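Local coordinates for cytoplasmic protein (Cryptococcus neoformans var. grubii serotype A, PDB 7LPO) that probably hydrolyses steryl beta-glucosides, acting as a sterylglucosidase of glycoside hydrolase family 5, at residues A[173-178]-A[329-334]; A[169-174]-A[336-341]; A[194-199]-A[291-296]. All blocks are in the same frame, centred on the assembly; numbering follows the deposited sequence.

All three contacts pin parts of the long loop between helices 159-163 and 206-221, in a protein whose cellulase-type region belongs to the TIM-barrel clan, onto chain that follows much later in sequence. Contacts 1 and 2 share A173 and T174, have centres about 9 Å apart, and continue into each other through A176 and L338. Contact 3 is nested inside the chain loops that these two close. Its centre is about 14 Å from that of contact 1 and about 20 Å from that of contact 2. Contacts 1 and 3 use opposite outer strands, 322-331 and 294-295, of one three-stranded antiparallel sheet, so that this peripheral sheet and its exit loop pack against the 164-205 connection.

Contact 1: residues A[173-178]-A[329-334]; sequences ATAAAY and QTIDPK
I331 meets A175 and Y178 at the end of strand 322-331, an outer strand of a three-stranded antiparallel sheet, where the chain turns into a loop against the connection that follows helix 159-163. The isoleucine carries the apolar half of the contact, and its torsions set both branches to work. With chi1 near -60°, CG2 is anti to the backbone N, while CG1 leaves beside that nitrogen; chi2 then extends the chain, carrying CD1 out to the tip. CD1 lies 3.8 Å from A175 CB and CG2 3.9 Å from the same methyl, so A175 is touched by both branches at once. The Y178 side chain approaches from the opposite direction: with CG beside the backbone N (chi1 -69°), the ring reaches toward the strand and OH stands 4.1 Å from I331 CD1. That is a van der Waals approach of the hydroxyl. P295, on the other outer strand of the sheet, touches both Y178 and I331, and W183 meets the tyrosine ring edge-to-face.

Two residues on, P333 takes over. Its ring lies against the backbone of A173 and T174, with CG 4.0 Å from T174 CA and CB 3.5 Å from A173 O. Helix 299-306 adds L305, which touches both I331 and P333. D332, pointing away from the loop, shapes the bend instead: its OD1 accepts from K334 N at 2.9 Å in an Asx turn, the donor coming from above the carboxylate plane. No conventional hydrogen bond crosses between the segments, which rest on packing and at most a weak, bent CA-H...O approach, P333 CA to A173 O 3.5 Å.

Contact 2: residues A[169-174]-A[336-341]; sequences YHLTAT and VKLWLS
The H170 imidazole takes V336 CG1 over one face and the carbonyl O of K337 at its ND1 edge, joining two loops: the connection after helix 159-163 and the chain running toward helix 342-348. From CB outward each atom has a neighbour. CB lies 3.2 Å from K337 O, and because CG sits beside the backbone N (chi1 -64°) the ring is turned toward the other loop. V336 CG1 lies over CG and CD2, 3.5 Å from CG, in a CH-pi contact on one face, offset toward the rim. ND1 is the donor to K337 O, close to the C=O direction, but the bond is bent at the hydrogen (135°) and the oxygen is tilted 22° from the ring plane; the modelled separation of ND1 and O, 2.5 Å, is short enough for its exact value to be doubtful. CE1 is 3.6 Å from K337 O. NE2, at the far tip, still has V336 CG1 at 4.1 Å.

At the backbone, the O of H170 accepts from both T174 N and T174 OG1, which reach it from opposite faces of the carbonyl plane. The OG1 bond, 2.9 Å to H170 O, helps to set the threonine rotation and leaves CG2 3.5 Å from V336 O. L338 closes the buried side, its CD1 3.6 Å from L171 CD2; A176 and L206 also touch this leucine. The chemistry implies an imidazole placed by V336 packed on one face and, if the short ND1 to K337 O approach is a true bond, by a main-chain acceptor as well.

Contact 3: residues A[194-199]-A[291-296]; sequences FPAMIW and LKKGPS
A type II beta turn from P195 to I198, closed by I198 N donating to P195 O and with M197 at positive phi, faces K293 where the chain enters strand 294-295, I198 and K293 being the closest pair with CA atoms 6.1 Å apart. K293 reaches across with its whole side chain: CG is anti to the backbone N (chi1 173°) and the rest runs extended, so that the aliphatic part lies alongside the turn. CE passes 4.3 Å from P195 CB, and NZ donates to A196 O at 3.1 Å. The ammonium sits in the carbonyl plane on a lone pair, with a C=O...N angle of 131°, while A196 CB lies 3.9 Å from NZ.

I198 fills the other end of the contact. Its CG1 is 3.7 Å from K293 O, and CD1 reaches G294, coming within 4.1 Å of its CA. The other branch, CG2, lies over one face of the F194 ring, which stacks with H180 and meets W183 edge-to-face. Within the second segment, S296 OG donates to G294 O from above the carbonyl plane. Beyond the segments, G294 pairs with W316 of strand 311-319, tying the contact to the sheet. With its oxygen directed at the lysine, the A196-M197 peptide, the central one of the turn, is probably polarised by the ammonium charge, which would help to hold it in one orientation.

Contact 1: residues A[173-178]-A[329-334]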
loop_
_atom_site.group_PDB
_atom_site.type_symbol
_atom_site.label_atom_id
_atom_site.label_comp_id
_atom_site.label_asym_id
_atom_site.label_seq_id
_atom_site.Cartn_x
_atom_site.Cartn_y
_atom_site.Cartn_z
ATOM N N ALA A 173 13.439 -17.146 18.284
ATOM C CA ALA A 173 13.818 -18.509 18.651
ATOM C C ALA A 173 12.834 -19.527 18.087
ATOM O O ALA A 173 13.238 -20.595 17.613
ATOM C CB ALA A 173 13.906 -18.633 20.172
ATOM N N THR A 174 11.539 -19.211 18.120
ATOM C CA THR A 174 10.502 -20.118 17.641
ATOM C C THR A 174 10.216 -19.972 16.148
ATOM O O THR A 174 9.390 -20.713 15.613
ATOM C CB THR A 174 9.196 -19.891 18.416
ATOM O OG1 THR A 174 8.712 -18.566 18.154
ATOM C CG2 THR A 174 9.391 -20.089 19.926
ATOM N N ALA A 175 10.863 -19.040 15.462
ATOM C CA ALA A 175 10.553 -18.764 14.067
ATOM C C ALA A 175 9.106 -18.307 13.897
ATOM O O ALA A 175 8.506 -18.479 12.836
ATOM C CB ALA A 175 10.835 -19.990 13.194
ATOM N N ALA A 176 8.527 -17.728 14.949
ATOM C CA ALA A 176 7.167 -17.213 14.863
ATOM C C ALA A 176 7.106 -15.935 14.041
ATOM O O ALA A 176 6.043 -15.596 13.523
ATOM C CB ALA A 176 6.618 -16.971 16.269
ATOM N N ALA A 177 8.219 -15.223 13.924
ATOM C CA ALA A 177 8.351 -14.089 13.024
ATOM C C ALA A 177 9.833 -13.898 12.736
ATOM O O ALA A 177 10.683 -14.207 13.578
ATOM C CB ALA A 177 7.756 -12.810 13.621
ATOM N N TYR A 178 10.136 -13.387 11.541
ATOM C CA TYR A 178 11.497 -13.028 11.166
ATOM C C TYR A 178 11.600 -11.510 11.213
ATOM O O TYR A 178 10.942 -10.813 10.433
ATOM C CB TYR A 178 11.865 -13.552 9.781
ATOM C CG TYR A 178 11.992 -15.046 9.702
ATOM C CD1 TYR A 178 12.649 -15.763 10.698
ATOM C CD2 TYR A 178 11.450 -15.750 8.627
ATOM C CE1 TYR A 178 12.755 -17.135 10.638
ATOM C CE2 TYR A 178 11.566 -17.126 8.548
ATOM C CZ TYR A 178 12.218 -17.809 9.555
ATOM O OH TYR A 178 12.341 -19.173 9.487
ATOM N N GLN A 329 15.486 -27.342 6.495
ATOM C CA GLN A 329 16.284 -26.695 7.528
ATOM C C GLN A 329 15.681 -26.987 8.893
ATOM O O GLN A 329 14.462 -26.929 9.070
ATOM C CB GLN A 329 16.358 -25.180 7.301
ATOM C CG GLN A 329 17.272 -24.786 6.156
ATOM C CD GLN A 329 17.311 -23.292 5.924
ATOM O OE1 GLN A 329 17.442 -22.502 6.866
ATOM N NE2 GLN A 329 17.203 -22.892 4.665
ATOM N N THR A 330 16.534 -27.310 9.854
ATOM C CA THR A 330 16.090 -27.553 11.217
ATOM C C THR A 330 16.002 -26.230 11.969
ATOM O O THR A 330 16.953 -25.440 11.967
ATOM C CB THR A 330 17.040 -28.508 11.937
ATOM O OG1 THR A 330 17.027 -29.779 11.275
ATOM C CG2 THR A 330 16.622 -28.689 13.390
ATOM N N ILE A 331 14.848 -25.985 12.586
ATOM C CA ILE A 331 14.655 -24.886 13.527
ATOM C C ILE A 331 14.508 -25.515 14.905
ATOM O O ILE A 331 13.641 -26.376 15.114
ATOM C CB ILE A 331 13.432 -24.028 13.168
ATOM C CG1 ILE A 331 13.605 -23.421 11.767
ATOM C CG2 ILE A 331 13.217 -22.943 14.210
ATOM C CD1 ILE A 331 12.310 -22.883 11.180
ATOM N N ASP A 332 15.365 -25.111 15.835
ATOM C CA ASP A 332 15.362 -25.672 17.185
ATOM C C ASP A 332 15.220 -24.559 18.212
ATOM O O ASP A 332 16.221 -23.910 18.568
ATOM C CB ASP A 332 16.637 -26.474 17.440
ATOM C CG ASP A 332 16.579 -27.267 18.735
ATOM O OD1 ASP A 332 15.615 -27.077 19.517
ATOM O OD2 ASP A 332 17.498 -28.087 18.965
ATOM N N PRO A 333 14.007 -24.292 18.709
ATOM C CA PRO A 333 13.850 -23.276 19.762
ATOM C C PRO A 333 14.468 -23.677 21.084
ATOM O O PRO A 333 14.597 -22.818 21.965
ATOM C CB PRO A 333 12.324 -23.127 19.894
ATOM C CG PRO A 333 11.742 -23.788 18.682
ATOM C CD PRO A 333 12.712 -24.858 18.291
ATOM N N LYS A 334 14.822 -24.953 21.253
ATOM C CA LYS A 334 15.437 -25.459 22.481
ATOM C C LYS A 334 14.567 -25.168 23.697
ATOM O O LYS A 334 15.036 -24.666 24.723
ATOM C CB LYS A 334 16.843 -24.889 22.660
ATOM C CG LYS A 334 17.821 -25.360 21.596
ATOM C CD LYS A 334 18.776 -24.252 21.192
ATOM C CE LYS A 334 20.217 -24.757 21.190
ATOM N NZ LYS A 334 20.562 -25.481 19.916
#

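Contact 2: residues A[169-174]-A[336-341]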
loop_
_atom_site.group_PDB
_atom_site.type_symbol
_atom_site.label_atom_id
_atom_site.label_comp_id
_atom_site.label_asym_id
_atom_site.label_seq_id
_atom_site.Cartn_x
_atom_site.Cartn_y
_atom_site.Cartn_z
ATOM N N TYR A 169 10.071 -11.414 22.844
ATOM C CA TYR A 169 11.463 -11.834 22.826
ATOM C C TYR A 169 11.656 -13.282 22.410
ATOM O O TYR A 169 12.804 -13.698 22.222
ATOM C CB TYR A 169 12.057 -11.582 24.205
ATOM C CG TYR A 169 11.923 -10.123 24.542
ATOM C CD1 TYR A 169 12.656 -9.172 23.847
ATOM C CD2 TYR A 169 11.036 -9.687 25.506
ATOM C CE1 TYR A 169 12.528 -7.827 24.120
ATOM C CE2 TYR A 169 10.908 -8.342 25.797
ATOM C CZ TYR A 169 11.656 -7.417 25.097
ATOM O OH TYR A 169 11.541 -6.073 25.366
ATOM N N HIS A 170 10.578 -14.041 22.218
ATOM C CA HIS A 170 10.682 -15.430 21.792
ATOM C C HIS A 170 10.286 -15.626 20.330
ATOM O O HIS A 170 10.250 -16.767 19.854
ATOM C CB HIS A 170 9.834 -16.313 22.710
ATOM C CG HIS A 170 10.310 -16.316 24.129
ATOM N ND1 HIS A 170 9.586 -16.877 25.159
ATOM C CD2 HIS A 170 11.430 -15.807 24.694
ATOM C CE1 HIS A 170 10.238 -16.717 26.295
ATOM N NE2 HIS A 170 11.363 -16.074 26.040
ATOM N N LEU A 171 10.001 -14.536 19.608
ATOM C CA LEU A 171 9.567 -14.634 18.221
ATOM C C LEU A 171 10.639 -15.270 17.350
ATOM O O LEU A 171 10.344 -16.138 16.522
ATOM C CB LEU A 171 9.219 -13.241 17.692
ATOM C CG LEU A 171 7.989 -12.571 18.309
ATOM C CD1 LEU A 171 7.954 -11.068 18.048
ATOM C CD2 LEU A 171 6.736 -13.259 17.740
ATOM N N THR A 172 11.893 -14.864 17.537
ATOM C CA THR A 172 12.979 -15.345 16.691
ATOM C C THR A 172 13.322 -16.798 16.998
ATOM O O THR A 172 13.502 -17.607 16.081
ATOM C CB THR A 172 14.205 -14.451 16.877
ATOM O OG1 THR A 172 13.900 -13.124 16.426
ATOM C CG2 THR A 172 15.404 -14.999 16.112
ATOM N N ALA A 173 13.439 -17.146 18.284
ATOM C CA ALA A 173 13.818 -18.509 18.651
ATOM C C ALA A 173 12.834 -19.527 18.087
ATOM O O ALA A 173 13.238 -20.595 17.613
ATOM C CB ALA A 173 13.906 -18.633 20.172
ATOM N N THR A 174 11.539 -19.211 18.120
ATOM C CA THR A 174 10.502 -20.118 17.641
ATOM C C THR A 174 10.216 -19.972 16.148
ATOM O O THR A 174 9.390 -20.713 15.613
ATOM C CB THR A 174 9.196 -19.891 18.416
ATOM O OG1 THR A 174 8.712 -18.566 18.154
ATOM C CG2 THR A 174 9.391 -20.089 19.926
ATOM N N VAL A 336 12.310 -22.983 24.197
ATOM C CA VAL A 336 11.742 -21.647 24.300
ATOM C C VAL A 336 10.372 -21.640 23.641
ATOM O O VAL A 336 10.180 -22.202 22.555
ATOM C CB VAL A 336 12.680 -20.608 23.664
ATOM C CG1 VAL A 336 11.981 -19.282 23.522
ATOM C CG2 VAL A 336 13.959 -20.467 24.500
ATOM N N LYS A 337 9.405 -21.018 24.305
ATOM C CA LYS A 337 8.024 -20.994 23.850
ATOM C C LYS A 337 7.619 -19.582 23.458
ATOM O O LYS A 337 8.070 -18.601 24.055
ATOM C CB LYS A 337 7.082 -21.514 24.938
ATOM C CG LYS A 337 7.319 -22.972 25.279
ATOM C CD LYS A 337 6.444 -23.438 26.422
ATOM C CE LYS A 337 6.780 -24.880 26.789
ATOM N NZ LYS A 337 6.142 -25.311 28.070
ATOM N N LEU A 338 6.763 -19.494 22.438
ATOM C CA LEU A 338 6.290 -18.192 21.982
ATOM C C LEU A 338 5.402 -17.522 23.020
ATOM O O LEU A 338 5.311 -16.291 23.068
ATOM C CB LEU A 338 5.519 -18.348 20.670
ATOM C CG LEU A 338 4.812 -17.095 20.160
ATOM C CD1 LEU A 338 5.853 -16.055 19.748
ATOM C CD2 LEU A 338 3.874 -17.397 18.997
ATOM N N TRP A 339 4.752 -18.306 23.860
ATOM C CA TRP A 339 3.641 -17.826 24.663
ATOM C C TRP A 339 4.119 -17.254 25.987
ATOM O O TRP A 339 4.920 -17.875 26.690
ATOM C CB TRP A 339 2.656 -18.970 24.890
ATOM C CG TRP A 339 2.348 -19.653 23.607
ATOM C CD1 TRP A 339 2.825 -20.848 23.183
ATOM C CD2 TRP A 339 1.506 -19.154 22.560
ATOM N NE1 TRP A 339 2.318 -21.143 21.938
ATOM C CE2 TRP A 339 1.515 -20.110 21.529
ATOM C CE3 TRP A 339 0.752 -17.989 22.395
ATOM C CZ2 TRP A 339 0.795 -19.942 20.349
ATOM C CZ3 TRP A 339 0.035 -17.819 21.217
ATOM C CH2 TRP A 339 0.067 -18.788 20.210
ATOM N N LEU A 340 3.642 -16.050 26.290
ATOM C CA LEU A 340 3.861 -15.416 27.580
ATOM C C LEU A 340 3.500 -16.353 28.722
ATOM O O LEU A 340 2.390 -16.885 28.772
ATOM C CB LEU A 340 2.986 -14.167 27.667
ATOM C CG LEU A 340 3.529 -12.755 27.511
ATOM C CD1 LEU A 340 2.444 -11.796 28.041
ATOM C CD2 LEU A 340 4.832 -12.538 28.205
ATOM N N SER A 341 4.426 -16.525 29.658
ATOM C CA SER A 341 4.067 -17.131 30.933
ATOM C C SER A 341 3.179 -16.182 31.744
ATOM O O SER A 341 3.123 -14.972 31.503
ATOM C CB SER A 341 5.314 -17.481 31.743
ATOM O OG SER A 341 5.805 -16.334 32.415
#

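Contact 3: residues A[194-199]-A[291-296]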
loop_
_atom_site.group_PDB
_atom_site.type_symbol
_atom_site.label_atom_id
_atom_site.label_comp_id
_atom_site.label_asym_id
_atom_site.label_seq_id
_atom_site.Cartn_x
_atom_site.Cartn_y
_atom_site.Cartn_z
ATOM N N PHE A 194 19.677 -10.086 5.126
ATOM C CA PHE A 194 18.241 -10.367 5.154
ATOM C C PHE A 194 17.749 -10.718 3.750
ATOM O O PHE A 194 17.884 -9.892 2.835
ATOM C CB PHE A 194 17.511 -9.140 5.701
ATOM C CG PHE A 194 16.154 -9.426 6.278
ATOM C CD1 PHE A 194 15.928 -10.541 7.054
ATOM C CD2 PHE A 194 15.106 -8.554 6.053
ATOM C CE1 PHE A 194 14.677 -10.795 7.578
ATOM C CE2 PHE A 194 13.855 -8.794 6.586
ATOM C CZ PHE A 194 13.638 -9.917 7.341
ATOM N N PRO A 195 17.211 -11.917 3.523
ATOM C CA PRO A 195 16.838 -12.299 2.152
ATOM C C PRO A 195 15.783 -11.369 1.570
ATOM O O PRO A 195 14.878 -10.897 2.262
ATOM C CB PRO A 195 16.308 -13.733 2.304
ATOM C CG PRO A 195 16.911 -14.241 3.564
ATOM C CD PRO A 195 17.064 -13.037 4.471
ATOM N N ALA A 196 15.904 -11.124 0.271
ATOM C CA ALA A 196 14.999 -10.225 -0.432
ATOM C C ALA A 196 13.542 -10.618 -0.234
ATOM O O ALA A 196 13.141 -11.750 -0.528
ATOM C CB ALA A 196 15.334 -10.224 -1.924
ATOM N N MET A 197 12.751 -9.663 0.249
ATOM C CA MET A 197 11.297 -9.772 0.312
ATOM C C MET A 197 10.833 -10.897 1.223
ATOM O O MET A 197 9.671 -11.320 1.150
ATOM C CB MET A 197 10.707 -9.973 -1.085
ATOM C CG MET A 197 10.851 -8.775 -2.030
ATOM S SD MET A 197 10.596 -7.156 -1.262
ATOM C CE MET A 197 8.904 -6.853 -1.602
ATOM N N ILE A 198 11.710 -11.417 2.083
ATOM C CA ILE A 198 11.265 -12.475 2.974
ATOM C C ILE A 198 10.325 -11.927 4.039
ATOM O O ILE A 198 9.572 -12.694 4.648
ATOM C CB ILE A 198 12.464 -13.202 3.606
ATOM C CG1 ILE A 198 12.018 -14.561 4.155
ATOM C CG2 ILE A 198 13.086 -12.373 4.691
ATOM C CD1 ILE A 198 13.177 -15.465 4.567
ATOM N N TRP A 199 10.324 -10.609 4.261
ATOM C CA TRP A 199 9.478 -10.042 5.305
ATOM C C TRP A 199 8.024 -10.435 5.098
ATOM O O TRP A 199 7.264 -10.562 6.072
ATOM C CB TRP A 199 9.629 -8.516 5.341
ATOM C CG TRP A 199 9.055 -7.821 4.142
ATOM C CD1 TRP A 199 9.733 -7.396 3.034
ATOM C CD2 TRP A 199 7.687 -7.467 3.933
ATOM N NE1 TRP A 199 8.863 -6.805 2.141
ATOM C CE2 TRP A 199 7.602 -6.839 2.673
ATOM C CE3 TRP A 199 6.519 -7.620 4.691
ATOM C CZ2 TRP A 199 6.405 -6.382 2.151
ATOM C CZ3 TRP A 199 5.328 -7.155 4.169
ATOM C CH2 TRP A 199 5.283 -6.543 2.913
ATOM N N LEU A 291 3.380 -16.899 -1.937
ATOM C CA LEU A 291 4.597 -16.394 -1.314
ATOM C C LEU A 291 5.175 -17.451 -0.376
ATOM O O LEU A 291 4.671 -17.664 0.732
ATOM C CB LEU A 291 4.324 -15.098 -0.565
ATOM C CG LEU A 291 5.572 -14.450 0.028
ATOM C CD1 LEU A 291 6.710 -14.468 -0.969
ATOM C CD2 LEU A 291 5.272 -13.032 0.490
ATOM N N LYS A 292 6.232 -18.115 -0.832
ATOM C CA LYS A 292 7.040 -18.985 0.007
ATOM C C LYS A 292 8.497 -18.650 -0.249
ATOM O O LYS A 292 8.934 -18.609 -1.403
ATOM C CB LYS A 292 6.785 -20.461 -0.283
ATOM C CG LYS A 292 5.320 -20.840 -0.303
ATOM C CD LYS A 292 5.150 -22.297 -0.679
ATOM C CE LYS A 292 4.265 -22.444 -1.901
ATOM N NZ LYS A 292 3.720 -23.820 -2.020
ATOM N N LYS A 293 9.248 -18.416 0.819
ATOM C CA LYS A 293 10.665 -18.128 0.681
ATOM C C LYS A 293 11.328 -18.335 2.029
ATOM O O LYS A 293 10.794 -17.915 3.060
ATOM C CB LYS A 293 10.914 -16.702 0.185
ATOM C CG LYS A 293 12.383 -16.325 0.196
ATOM C CD LYS A 293 12.699 -15.303 -0.872
ATOM C CE LYS A 293 14.201 -15.210 -1.083
ATOM N NZ LYS A 293 14.569 -14.080 -1.967
ATOM N N GLY A 294 12.491 -18.978 2.009
ATOM C CA GLY A 294 13.186 -19.305 3.227
ATOM C C GLY A 294 12.484 -20.432 3.954
ATOM O O GLY A 294 11.613 -21.119 3.394
ATOM N N PRO A 295 12.849 -20.642 5.221
ATOM C CA PRO A 295 12.226 -21.726 5.996
ATOM C C PRO A 295 10.742 -21.463 6.175
ATOM O O PRO A 295 10.340 -20.402 6.652
ATOM C CB PRO A 295 12.972 -21.697 7.337
ATOM C CG PRO A 295 14.165 -20.780 7.125
ATOM C CD PRO A 295 13.779 -19.832 6.027
ATOM N N SER A 296 9.927 -22.443 5.801
ATOM C CA SER A 296 8.477 -22.272 5.736
ATOM C C SER A 296 7.785 -23.389 6.504
ATOM O O SER A 296 7.396 -24.414 5.930
ATOM C CB SER A 296 7.999 -22.236 4.285
ATOM O OG SER A 296 8.768 -21.315 3.523
#